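Local coordinates for fucolectin-related protein (Streptococcus pneumoniae, PDB 2WMF) that probably hydrolyses blood-group antigen carbohydrates of its host, acting through the catalytic module of a family 98 glycoside hydrolase, at residues N156-L159 with A160-A164; K184-W187 with E188-N192; T195-E198 with A199-Y203; A500-W504 with K505-L509. All blocks are in the same frame, centred on the assembly; numbering follows the deposited sequence.

Interaction 1: residues N156-L159 with A160-A164; sequences NNQL and APHSA
Gln158 and His162, four residues apart, one just before the helix and one in its first turn, run side by side and point the same way. The packing part is a CH-pi contact: Gln158 CB sits over a face of the imidazole, 4.0 Å from the centroid of the His162 ring. Gln158 OE1 comes to 3.1 Å from His162 CE1, with the amide plane turned 73° against the ring. Gln158 suits the place because its aliphatic part can cover the ring while its amide stays at the partly exposed surface. Pro161 belongs in a first turn, where its missing N-H costs no bond; its CD lies 3.2 Å from Asn157 O.

The hydrogen bonds begin with the backbone pair from His162 N to Gln158 O. Leu159 O is gripped twice, by Ser163 N and by Ser163 OG at 2.8 Å, from opposite faces of the carbonyl plane. Ser163 OG reaches back because it stands beside its own backbone N (chi1 -67°), and so a buried hydroxyl is satisfied. On the entering side, Asn156 OD1 accepts from Gln158 N at 2.9 Å, in the carbonyl plane.

A water joins Asn156 O to Ala160 N, each 2.8 Å from the water oxygen. A type I turn from Asn156 to Leu159, with an asparagine side chain capping a backbone N-H, is a characteristic entry into a helix, here helix 159-172 of the (beta/alpha)8 barrel.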
loop_
_atom_site.group_PDB
_atom_site.type_symbol
_atom_site.label_atom_id
_atom_site.label_comp_id
_atom_site.label_asym_id
_atom_site.label_seq_id
_atom_site.Cartn_x
_atom_site.Cartn_y
_atom_site.Cartn_z
ATOM N N ASN A 156 -18.167 -0.954 -17.063
ATOM C CA ASN A 156 -18.849 -0.586 -18.322
ATOM C C ASN A 156 -17.899 0.241 -19.190
ATOM O O ASN A 156 -16.856 0.717 -18.717
ATOM C CB ASN A 156 -20.175 0.130 -18.065
ATOM C CG ASN A 156 -19.984 1.512 -17.474
ATOM O OD1 ASN A 156 -19.415 2.397 -18.138
ATOM N ND2 ASN A 156 -20.428 1.711 -16.233
ATOM N N ASN A 157 -18.258 0.384 -20.448
ATOM C CA ASN A 157 -17.344 0.965 -21.445
ATOM C C ASN A 157 -17.222 2.500 -21.399
ATOM O O ASN A 157 -16.459 3.069 -22.187
ATOM C CB ASN A 157 -17.726 0.520 -22.856
ATOM C CG ASN A 157 -19.078 1.052 -23.323
ATOM O OD1 ASN A 157 -19.604 2.074 -22.839
ATOM N ND2 ASN A 157 -19.658 0.350 -24.307
ATOM N N GLN A 158 -17.948 3.159 -20.509
ATOM C CA GLN A 158 -17.816 4.620 -20.329
ATOM C C GLN A 158 -16.716 5.042 -19.322
ATOM O O GLN A 158 -16.309 6.207 -19.277
ATOM C CB GLN A 158 -19.138 5.250 -19.923
ATOM C CG GLN A 158 -20.273 5.025 -20.913
ATOM C CD GLN A 158 -21.535 5.819 -20.610
ATOM O OE1 GLN A 158 -21.507 6.915 -20.033
ATOM N NE2 GLN A 158 -22.676 5.275 -21.044
ATOM N N LEU A 159 -16.275 4.116 -18.476
ATOM C CA LEU A 159 -15.384 4.456 -17.378
ATOM C C LEU A 159 -14.022 4.921 -17.861
ATOM O O LEU A 159 -13.503 5.924 -17.360
ATOM C CB LEU A 159 -15.233 3.247 -16.448
ATOM C CG LEU A 159 -16.549 2.761 -15.813
ATOM C CD1 LEU A 159 -16.247 1.536 -14.938
ATOM C CD2 LEU A 159 -17.312 3.874 -15.064
ATOM N N ALA A 160 -13.481 4.232 -18.843
ATOM C CA ALA A 160 -12.152 4.603 -19.368
ATOM C C ALA A 160 -12.217 5.956 -20.117
ATOM O O ALA A 160 -11.405 6.859 -19.851
ATOM C CB ALA A 160 -11.566 3.521 -20.232
ATOM N N PRO A 161 -13.158 6.109 -21.072
ATOM C CA PRO A 161 -13.257 7.437 -21.735
ATOM C C PRO A 161 -13.569 8.613 -20.799
ATOM O O PRO A 161 -13.003 9.743 -20.941
ATOM C CB PRO A 161 -14.364 7.221 -22.789
ATOM C CG PRO A 161 -14.548 5.821 -22.887
ATOM C CD PRO A 161 -14.104 5.146 -21.654
ATOM N N HIS A 162 -14.420 8.384 -19.812
ATOM C CA HIS A 162 -14.752 9.464 -18.879
ATOM C C HIS A 162 -13.496 9.816 -18.068
ATOM O O HIS A 162 -13.253 10.965 -17.766
ATOM C CB HIS A 162 -15.906 9.121 -17.960
ATOM C CG HIS A 162 -17.235 9.096 -18.638
ATOM N ND1 HIS A 162 -18.412 8.839 -17.964
ATOM C CD2 HIS A 162 -17.566 9.296 -19.931
ATOM C CE1 HIS A 162 -19.421 8.870 -18.831
ATOM N NE2 HIS A 162 -18.934 9.165 -20.029
ATOM N N SER A 163 -12.757 8.797 -17.650
ATOM C CA SER A 163 -11.514 8.999 -16.902
ATOM C C SER A 163 -10.505 9.805 -17.722
ATOM O O SER A 163 -9.847 10.731 -17.205
ATOM C CB SER A 163 -10.928 7.635 -16.433
ATOM O OG SER A 163 -11.767 7.000 -15.464
ATOM N N ALA A 164 -10.423 9.487 -19.007
ATOM C CA ALA A 164 -9.537 10.198 -19.949
ATOM C C ALA A 164 -9.890 11.691 -20.009
ATOM O O ALA A 164 -8.996 12.550 -20.016
ATOM C CB ALA A 164 -9.604 9.540 -21.345
HETATM O O HOH W 1 -14.451 1.737 -19.731
#

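Interaction 2: residues K184-W187 with E188-N192; sequences KWFW and ETIMN
Helix 184-192 follows barrel strand 176-180, and the contact runs along its whole length, mostly between residues four apart. Phe186 and Ile190 form its apolar part. Phe186 CE2 and CZ meet the CG1-CD1 branch of the isoleucine obliquely, with Phe186 CE2 3.5 Å from Ile190 CG1. Phe186 CG is anti to the backbone N (chi1 -180°), which leans the ring along the helix toward Ile190. Trp187 CE3 adds a looser touch at 4.2 Å from Ile190 CB, while the rest of its indole meets Trp179 and helix 219-231. A branched residue fits Ile190's place because CG1 serves Phe186 while CG2 packs toward Phe196 of helix 194-203.

The polar part is a doubled grip on Trp185 O. Thr189 OG1 donates to it at 2.7 Å and Thr189 N at 2.9 Å, reaching the oxygen from opposite faces of the carbonyl plane. The hydroxyl stands beside the backbone N (chi1 -63°), the setting that lets a threonine within a helix donate to the preceding turn. Ordinary backbone bonds join Glu188 N to Lys184 O and Ile190 N to Phe186 O.

Lys184 and Glu188 share a helix side without pairing: Lys184 NZ makes salt bridges to Glu361 and Asp218, and the carboxylate of Glu188 bonds to Ser347 and Asn341. The chemistry therefore divides in two: apolar side chains join the helix to the barrel, while the buried charges of Lys184 and Glu188 are met by residues outside the helix, and separate bonds to both Glu188 oxygens should restrict rotation of the carboxylate.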
loop_
_atom_site.group_PDB
_atom_site.type_symbol
_atom_site.label_atom_id
_atom_site.label_comp_id
_atom_site.label_asym_id
_atom_site.label_seq_id
_atom_site.Cartn_x
_atom_site.Cartn_y
_atom_site.Cartn_z
ATOM N N LYS A 184 -6.475 -8.554 -12.955
ATOM C CA LYS A 184 -5.695 -8.592 -14.187
ATOM C C LYS A 184 -6.566 -8.242 -15.405
ATOM O O LYS A 184 -6.220 -7.372 -16.196
ATOM C CB LYS A 184 -5.072 -9.970 -14.402
ATOM C CG LYS A 184 -4.078 -10.429 -13.294
ATOM C CD LYS A 184 -3.942 -11.953 -13.238
ATOM C CE LYS A 184 -3.272 -12.464 -11.980
ATOM N NZ LYS A 184 -3.647 -13.893 -11.604
ATOM N N TRP A 185 -7.684 -8.955 -15.585
ATOM C CA TRP A 185 -8.561 -8.722 -16.766
ATOM C C TRP A 185 -9.015 -7.251 -16.796
ATOM O O TRP A 185 -9.138 -6.659 -17.870
ATOM C CB TRP A 185 -9.771 -9.687 -16.726
ATOM C CG TRP A 185 -10.733 -9.314 -15.664
ATOM C CD1 TRP A 185 -10.693 -9.682 -14.326
ATOM C CD2 TRP A 185 -11.833 -8.408 -15.789
ATOM N NE1 TRP A 185 -11.702 -9.031 -13.631
ATOM C CE2 TRP A 185 -12.414 -8.257 -14.505
ATOM C CE3 TRP A 185 -12.396 -7.696 -16.868
ATOM C CZ2 TRP A 185 -13.518 -7.453 -14.291
ATOM C CZ3 TRP A 185 -13.496 -6.868 -16.627
ATOM C CH2 TRP A 185 -14.011 -6.737 -15.356
ATOM N N PHE A 186 -9.252 -6.667 -15.618
ATOM C CA PHE A 186 -9.800 -5.331 -15.499
ATOM C C PHE A 186 -8.782 -4.310 -16.034
ATOM O O PHE A 186 -9.071 -3.486 -16.898
ATOM C CB PHE A 186 -10.208 -5.011 -14.043
ATOM C CG PHE A 186 -10.781 -3.636 -13.898
ATOM C CD1 PHE A 186 -12.130 -3.408 -14.067
ATOM C CD2 PHE A 186 -9.942 -2.551 -13.683
ATOM C CE1 PHE A 186 -12.677 -2.140 -14.018
ATOM C CE2 PHE A 186 -10.478 -1.237 -13.626
ATOM C CZ PHE A 186 -11.858 -1.037 -13.822
ATOM N N TRP A 187 -7.582 -4.342 -15.478
ATOM C CA TRP A 187 -6.561 -3.408 -15.918
ATOM C C TRP A 187 -6.175 -3.652 -17.381
ATOM O O TRP A 187 -5.849 -2.677 -18.121
ATOM C CB TRP A 187 -5.332 -3.434 -14.979
ATOM C CG TRP A 187 -5.546 -2.679 -13.722
ATOM C CD1 TRP A 187 -5.504 -3.167 -12.457
ATOM C CD2 TRP A 187 -5.779 -1.263 -13.585
ATOM N NE1 TRP A 187 -5.728 -2.167 -11.544
ATOM C CE2 TRP A 187 -5.918 -0.990 -12.210
ATOM C CE3 TRP A 187 -5.913 -0.207 -14.493
ATOM C CZ2 TRP A 187 -6.155 0.309 -11.709
ATOM C CZ3 TRP A 187 -6.202 1.067 -14.008
ATOM C CH2 TRP A 187 -6.300 1.321 -12.627
ATOM N N GLU A 188 -6.180 -4.902 -17.817
ATOM C CA GLU A 188 -5.937 -5.192 -19.240
ATOM C C GLU A 188 -6.991 -4.451 -20.097
ATOM O O GLU A 188 -6.700 -3.834 -21.140
ATOM C CB GLU A 188 -5.965 -6.702 -19.499
ATOM C CG GLU A 188 -4.763 -7.429 -19.028
ATOM C CD GLU A 188 -4.902 -8.942 -18.983
ATOM O OE1 GLU A 188 -5.953 -9.501 -19.451
ATOM O OE2 GLU A 188 -3.921 -9.577 -18.523
ATOM N N THR A 189 -8.224 -4.471 -19.621
ATOM C CA THR A 189 -9.338 -3.901 -20.361
ATOM C C THR A 189 -9.259 -2.387 -20.403
ATOM O O THR A 189 -9.456 -1.759 -21.470
ATOM C CB THR A 189 -10.697 -4.410 -19.760
ATOM O OG1 THR A 189 -10.761 -5.829 -19.916
ATOM C CG2 THR A 189 -11.865 -3.822 -20.496
ATOM N N ILE A 190 -8.900 -1.791 -19.275
ATOM C CA ILE A 190 -8.793 -0.312 -19.225
ATOM C C ILE A 190 -7.784 0.209 -20.245
ATOM O O ILE A 190 -8.089 1.148 -20.974
ATOM C CB ILE A 190 -8.432 0.203 -17.787
ATOM C CG1 ILE A 190 -9.560 -0.196 -16.821
ATOM C CG2 ILE A 190 -8.085 1.693 -17.758
ATOM C CD1 ILE A 190 -10.913 0.123 -17.242
ATOM N N MET A 191 -6.593 -0.367 -20.276
ATOM C CA MET A 191 -5.529 0.148 -21.145
ATOM C C MET A 191 -5.665 -0.295 -22.615
ATOM O O MET A 191 -5.004 0.245 -23.499
ATOM C CB MET A 191 -4.136 -0.095 -20.542
ATOM C CG MET A 191 -3.023 0.837 -21.024
ATOM S SD MET A 191 -3.338 2.581 -20.673
ATOM C CE MET A 191 -2.902 2.708 -18.909
ATOM N N ASN A 192 -6.515 -1.288 -22.901
ATOM C CA ASN A 192 -6.955 -1.554 -24.289
ATOM C C ASN A 192 -7.929 -0.504 -24.840
ATOM O O ASN A 192 -8.111 -0.424 -26.059
ATOM C CB ASN A 192 -7.592 -2.981 -24.409
ATOM C CG ASN A 192 -6.560 -4.109 -24.524
ATOM O OD1 ASN A 192 -6.778 -5.222 -23.987
ATOM N ND2 ASN A 192 -5.454 -3.849 -25.200
#

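Interaction 3: residues T195-E198 with A199-Y203; sequences TFFE and ASQKY
A chi1 of 180° swings the Phe197 ring forward so that Gln201 can cover it; the glutamine's own CG stands beside its backbone N, and its chain is extended beyond that carbon. The amide consequently lies over a face of the ring, the two planes only 24° apart and stacked. Gln201 OE1 is 3.4 Å from Phe197 CE2, offset toward the rim. Glutamine serves well here: its flat amide can lie on the phenyl ring and still hold water, which bridges Gln201 OE1 at 2.7 Å and Glu198 OE2 at 2.9 Å.

Glu198 bends at chi2 (76°) and meets Lys202 in a salt bridge, Lys202 NZ to Glu198 OE1 at 2.7 Å, using the anti lone pair of the oxygen. The other oxygen holds the water, so each carboxylate oxygen has a partner. Both side chains are exposed, as suits an i to i+4 ion pair.

Toward the interior, Ser200 OG donates to Phe196 O at 2.9 Å from above the carbonyl plane, while Ser200 N approaches from the opposite face. Ser200 OG also lies over a face of the Phe196 ring, 3.3 Å from Phe196 CE2. A small hydroxyl is well placed here, since the preceding turn supplies its acceptor.

Helix 194-203 rests its Phe196 on strand 207-212 and on Trp179, its Ala199 on helix 159-172, and Phe197 and Ser200 on Met191 of helix 184-192.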
loop_
_atom_site.group_PDB
_atom_site.type_symbol
_atom_site.label_atom_id
_atom_site.label_comp_id
_atom_site.label_asym_id
_atom_site.label_seq_id
_atom_site.Cartn_x
_atom_site.Cartn_y
_atom_site.Cartn_z
ATOM N N THR A 195 -9.211 5.491 -26.111
ATOM C CA THR A 195 -9.286 6.842 -25.540
ATOM C C THR A 195 -8.362 6.978 -24.329
ATOM O O THR A 195 -7.604 7.936 -24.200
ATOM C CB THR A 195 -10.734 7.240 -25.203
ATOM O OG1 THR A 195 -11.590 7.007 -26.347
ATOM C CG2 THR A 195 -10.858 8.766 -24.764
ATOM N N PHE A 196 -8.438 6.019 -23.416
ATOM C CA PHE A 196 -7.625 6.065 -22.211
ATOM C C PHE A 196 -6.143 5.810 -22.497
ATOM O O PHE A 196 -5.273 6.447 -21.884
ATOM C CB PHE A 196 -8.156 5.146 -21.105
ATOM C CG PHE A 196 -7.577 5.487 -19.779
ATOM C CD1 PHE A 196 -7.998 6.633 -19.115
ATOM C CD2 PHE A 196 -6.556 4.735 -19.202
ATOM C CE1 PHE A 196 -7.443 7.014 -17.917
ATOM C CE2 PHE A 196 -5.980 5.133 -18.006
ATOM C CZ PHE A 196 -6.439 6.243 -17.347
ATOM N N PHE A 197 -5.841 4.888 -23.411
ATOM C CA PHE A 197 -4.450 4.640 -23.814
ATOM C C PHE A 197 -3.804 5.912 -24.392
ATOM O O PHE A 197 -2.678 6.302 -23.995
ATOM C CB PHE A 197 -4.366 3.443 -24.749
ATOM C CG PHE A 197 -2.976 3.117 -25.217
ATOM C CD1 PHE A 197 -1.985 2.727 -24.319
ATOM C CD2 PHE A 197 -2.660 3.128 -26.572
ATOM C CE1 PHE A 197 -0.720 2.410 -24.760
ATOM C CE2 PHE A 197 -1.396 2.793 -27.012
ATOM C CZ PHE A 197 -0.431 2.427 -26.111
ATOM N N GLU A 198 -4.515 6.581 -25.297
ATOM C CA GLU A 198 -4.056 7.843 -25.861
ATOM C C GLU A 198 -3.872 8.913 -24.765
ATOM O O GLU A 198 -2.842 9.631 -24.730
ATOM C CB GLU A 198 -5.009 8.341 -26.948
ATOM C CG GLU A 198 -4.799 9.764 -27.369
ATOM C CD GLU A 198 -3.612 9.978 -28.268
ATOM O OE1 GLU A 198 -3.328 11.173 -28.575
ATOM O OE2 GLU A 198 -2.979 8.998 -28.711
ATOM N N ALA A 199 -4.870 9.066 -23.896
ATOM C CA ALA A 199 -4.755 10.052 -22.784
ATOM C C ALA A 199 -3.577 9.753 -21.855
ATOM O O ALA A 199 -2.926 10.675 -21.345
ATOM C CB ALA A 199 -6.065 10.161 -22.003
ATOM N N SER A 200 -3.336 8.466 -21.606
ATOM C CA SER A 200 -2.205 8.068 -20.752
ATOM C C SER A 200 -0.850 8.454 -21.374
ATOM O O SER A 200 0.061 8.952 -20.707
ATOM C CB SER A 200 -2.250 6.571 -20.426
ATOM O OG SER A 200 -3.425 6.286 -19.669
ATOM N N GLN A 201 -0.730 8.233 -22.665
ATOM C CA GLN A 201 0.484 8.578 -23.370
ATOM C C GLN A 201 0.738 10.097 -23.360
ATOM O O GLN A 201 1.911 10.554 -23.315
ATOM C CB GLN A 201 0.393 8.089 -24.811
ATOM C CG GLN A 201 0.498 6.604 -24.951
ATOM C CD GLN A 201 0.331 6.155 -26.382
ATOM O OE1 GLN A 201 -0.788 6.142 -26.933
ATOM N NE2 GLN A 201 1.404 5.753 -26.974
ATOM N N LYS A 202 -0.326 10.888 -23.403
ATOM C CA LYS A 202 -0.177 12.359 -23.411
ATOM C C LYS A 202 0.041 12.910 -22.000
ATOM O O LYS A 202 0.883 13.786 -21.767
ATOM C CB LYS A 202 -1.428 13.047 -23.978
ATOM C CG LYS A 202 -1.728 12.885 -25.451
ATOM C CD LYS A 202 -3.051 13.584 -25.734
ATOM C CE LYS A 202 -3.298 13.832 -27.221
ATOM N NZ LYS A 202 -4.647 13.305 -27.678
ATOM N N TYR A 203 -0.735 12.391 -21.046
ATOM C CA TYR A 203 -0.889 13.036 -19.745
ATOM C C TYR A 203 -0.372 12.178 -18.605
ATOM O O TYR A 203 -0.813 12.344 -17.467
ATOM C CB TYR A 203 -2.364 13.407 -19.506
ATOM C CG TYR A 203 -2.972 14.262 -20.595
ATOM C CD1 TYR A 203 -2.377 15.466 -20.970
ATOM C CD2 TYR A 203 -4.142 13.863 -21.258
ATOM C CE1 TYR A 203 -2.935 16.261 -21.979
ATOM C CE2 TYR A 203 -4.682 14.639 -22.269
ATOM C CZ TYR A 203 -4.084 15.832 -22.617
ATOM O OH TYR A 203 -4.656 16.612 -23.636
HETATM O O HOH W 2 -2.774 6.148 -28.776
#

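Interaction 4: residues A500-W504 with K505-L509; sequences ASKSW and KKEEL
Trp504 N donates to the side chain of Glu508, whose OE1 receives it at 2.8 Å from above the carboxylate plane. The bond is nearly straight at the hydrogen (168°). Glu508 CG is anti to its backbone N and the chain is extended, carrying the carboxylate back over the turn beside the indole, the two planes 81° apart.

On another side, the aliphatic chain of Lys502 crosses Glu507, with Lys502 CD 3.4 Å from Glu507 OE1. Their charged ends stop short of a salt bridge, and a water joins them, 2.8 Å from Lys502 NZ and 2.7 Å from Glu507 OE2. Long flexible residues suit this surface, where methylenes pack and charged ends meet solvent.

A type II turn from Lys502 to Lys505 underlies these contacts, closed by Lys505 N to Lys502 O at 3.0 Å, and Lys505 then takes the N-cap position of helix 506-517. Before it, Ser503 N and OG both donate to Ala500 O, the hydroxyl on a lone pair. A second water links Ser501 O, Ser503 O and Lys505 NZ.

Farther out, Tyr267 and Trp54 hydrogen-bond to the two oxygens of Glu508, and the indole of Trp504 meets Trp54 and Trp55.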
loop_
_atom_site.group_PDB
_atom_site.type_symbol
_atom_site.label_atom_id
_atom_site.label_comp_id
_atom_site.label_asym_id
_atom_site.label_seq_id
_atom_site.Cartn_x
_atom_site.Cartn_y
_atom_site.Cartn_z
ATOM N N ALA A 500 -21.986 -6.222 8.535
ATOM C CA ALA A 500 -21.657 -5.292 7.444
ATOM C C ALA A 500 -22.910 -4.739 6.763
ATOM O O ALA A 500 -22.860 -3.673 6.144
ATOM C CB ALA A 500 -20.728 -5.972 6.418
ATOM N N SER A 501 -24.064 -5.393 6.962
ATOM C CA SER A 501 -25.323 -4.803 6.496
ATOM C C SER A 501 -25.635 -3.467 7.221
ATOM O O SER A 501 -26.502 -2.706 6.765
ATOM C CB SER A 501 -26.488 -5.768 6.642
ATOM O OG SER A 501 -26.745 -5.979 7.994
ATOM N N LYS A 502 -24.929 -3.193 8.329
ATOM C CA LYS A 502 -25.093 -1.939 9.053
ATOM C C LYS A 502 -23.982 -0.921 8.753
ATOM O O LYS A 502 -23.842 0.077 9.486
ATOM C CB LYS A 502 -25.147 -2.203 10.556
ATOM C CG LYS A 502 -26.193 -3.218 10.999
ATOM C CD LYS A 502 -27.566 -2.840 10.561
ATOM C CE LYS A 502 -28.614 -3.814 11.138
ATOM N NZ LYS A 502 -29.901 -3.527 10.413
ATOM N N SER A 503 -23.198 -1.176 7.702
ATOM C CA SER A 503 -22.292 -0.148 7.165
ATOM C C SER A 503 -23.109 1.131 6.905
ATOM O O SER A 503 -24.249 1.058 6.412
ATOM C CB SER A 503 -21.659 -0.567 5.830
ATOM O OG SER A 503 -20.805 -1.669 5.944
ATOM N N TRP A 504 -22.561 2.287 7.266
ATOM C CA TRP A 504 -23.212 3.572 7.034
ATOM C C TRP A 504 -24.463 3.775 7.936
ATOM O O TRP A 504 -25.200 4.745 7.729
ATOM C CB TRP A 504 -23.544 3.863 5.553
ATOM C CG TRP A 504 -22.417 3.627 4.601
ATOM C CD1 TRP A 504 -22.388 2.711 3.600
ATOM C CD2 TRP A 504 -21.141 4.283 4.579
ATOM N NE1 TRP A 504 -21.201 2.759 2.952
ATOM C CE2 TRP A 504 -20.403 3.705 3.529
ATOM C CE3 TRP A 504 -20.564 5.313 5.322
ATOM C CZ2 TRP A 504 -19.087 4.119 3.205
ATOM C CZ3 TRP A 504 -19.272 5.735 4.987
ATOM C CH2 TRP A 504 -18.549 5.131 3.953
ATOM N N LYS A 505 -24.631 2.930 8.952
ATOM C CA LYS A 505 -25.741 3.021 9.917
ATOM C C LYS A 505 -25.237 3.144 11.364
ATOM O O LYS A 505 -24.031 3.090 11.621
ATOM C CB LYS A 505 -26.680 1.808 9.743
ATOM C CG LYS A 505 -27.265 1.683 8.345
ATOM C CD LYS A 505 -28.239 0.523 8.239
ATOM C CE LYS A 505 -29.043 0.511 6.931
ATOM N NZ LYS A 505 -28.236 0.498 5.656
ATOM N N LYS A 506 -26.160 3.314 12.320
ATOM C CA LYS A 506 -25.807 3.584 13.717
ATOM C C LYS A 506 -24.880 2.542 14.355
ATOM O O LYS A 506 -24.006 2.880 15.154
ATOM C CB LYS A 506 -27.104 3.732 14.576
ATOM C CG LYS A 506 -27.935 2.461 14.700
ATOM C CD LYS A 506 -29.184 2.676 15.597
ATOM C CE LYS A 506 -29.689 1.338 16.135
ATOM N NZ LYS A 506 -31.157 1.267 16.071
ATOM N N GLU A 507 -25.045 1.269 13.991
ATOM C CA GLU A 507 -24.203 0.222 14.554
ATOM C C GLU A 507 -22.734 0.457 14.204
ATOM O O GLU A 507 -21.850 0.184 15.019
ATOM C CB GLU A 507 -24.627 -1.183 14.089
ATOM C CG GLU A 507 -25.989 -1.628 14.647
ATOM C CD GLU A 507 -27.201 -1.163 13.845
ATOM O OE1 GLU A 507 -27.119 -0.347 12.851
ATOM O OE2 GLU A 507 -28.308 -1.651 14.238
ATOM N N GLU A 508 -22.500 0.959 12.989
ATOM C CA GLU A 508 -21.129 1.243 12.554
ATOM C C GLU A 508 -20.574 2.380 13.390
ATOM O O GLU A 508 -19.376 2.372 13.806
ATOM C CB GLU A 508 -21.032 1.522 11.044
ATOM C CG GLU A 508 -19.564 1.821 10.638
ATOM C CD GLU A 508 -19.350 1.837 9.153
ATOM O OE1 GLU A 508 -20.055 2.616 8.475
ATOM O OE2 GLU A 508 -18.484 1.081 8.652
ATOM N N LEU A 509 -21.406 3.392 13.641
ATOM C CA LEU A 509 -20.968 4.486 14.525
ATOM C C LEU A 509 -20.681 4.015 15.958
ATOM O O LEU A 509 -19.731 4.475 16.558
ATOM C CB LEU A 509 -21.964 5.626 14.526
ATOM C CG LEU A 509 -22.187 6.368 13.234
ATOM C CD1 LEU A 509 -23.235 7.474 13.487
ATOM C CD2 LEU A 509 -20.845 6.958 12.691
HETATM O O HOH W 3 -25.522 -0.761 4.934
HETATM O O HOH W 4 -30.500 -2.093 12.796
#

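Overall arrangement
From the N terminus the four contacts come in series, none nesting or crossing, and each closes only a local turn. Interaction 1 starts helix 159-172 after barrel strand 143-149; interactions 2 and 3 lie on the consecutive helices 184-192 and 194-203, between strands 176-180 and 207-212. These three touch one another: Ala160 CB packs on the backbone O of Ile190, Ala164 meets Thr195 and Ala199, and Met191 joins interaction 2 to interaction 3, tying three helices together outside the parallel eight-stranded barrel. Interaction 4 stands apart at the start of helix 506-517, its centre about 31 Å from that of interaction 1, where the C-terminal family region meets Trp54 and Trp55.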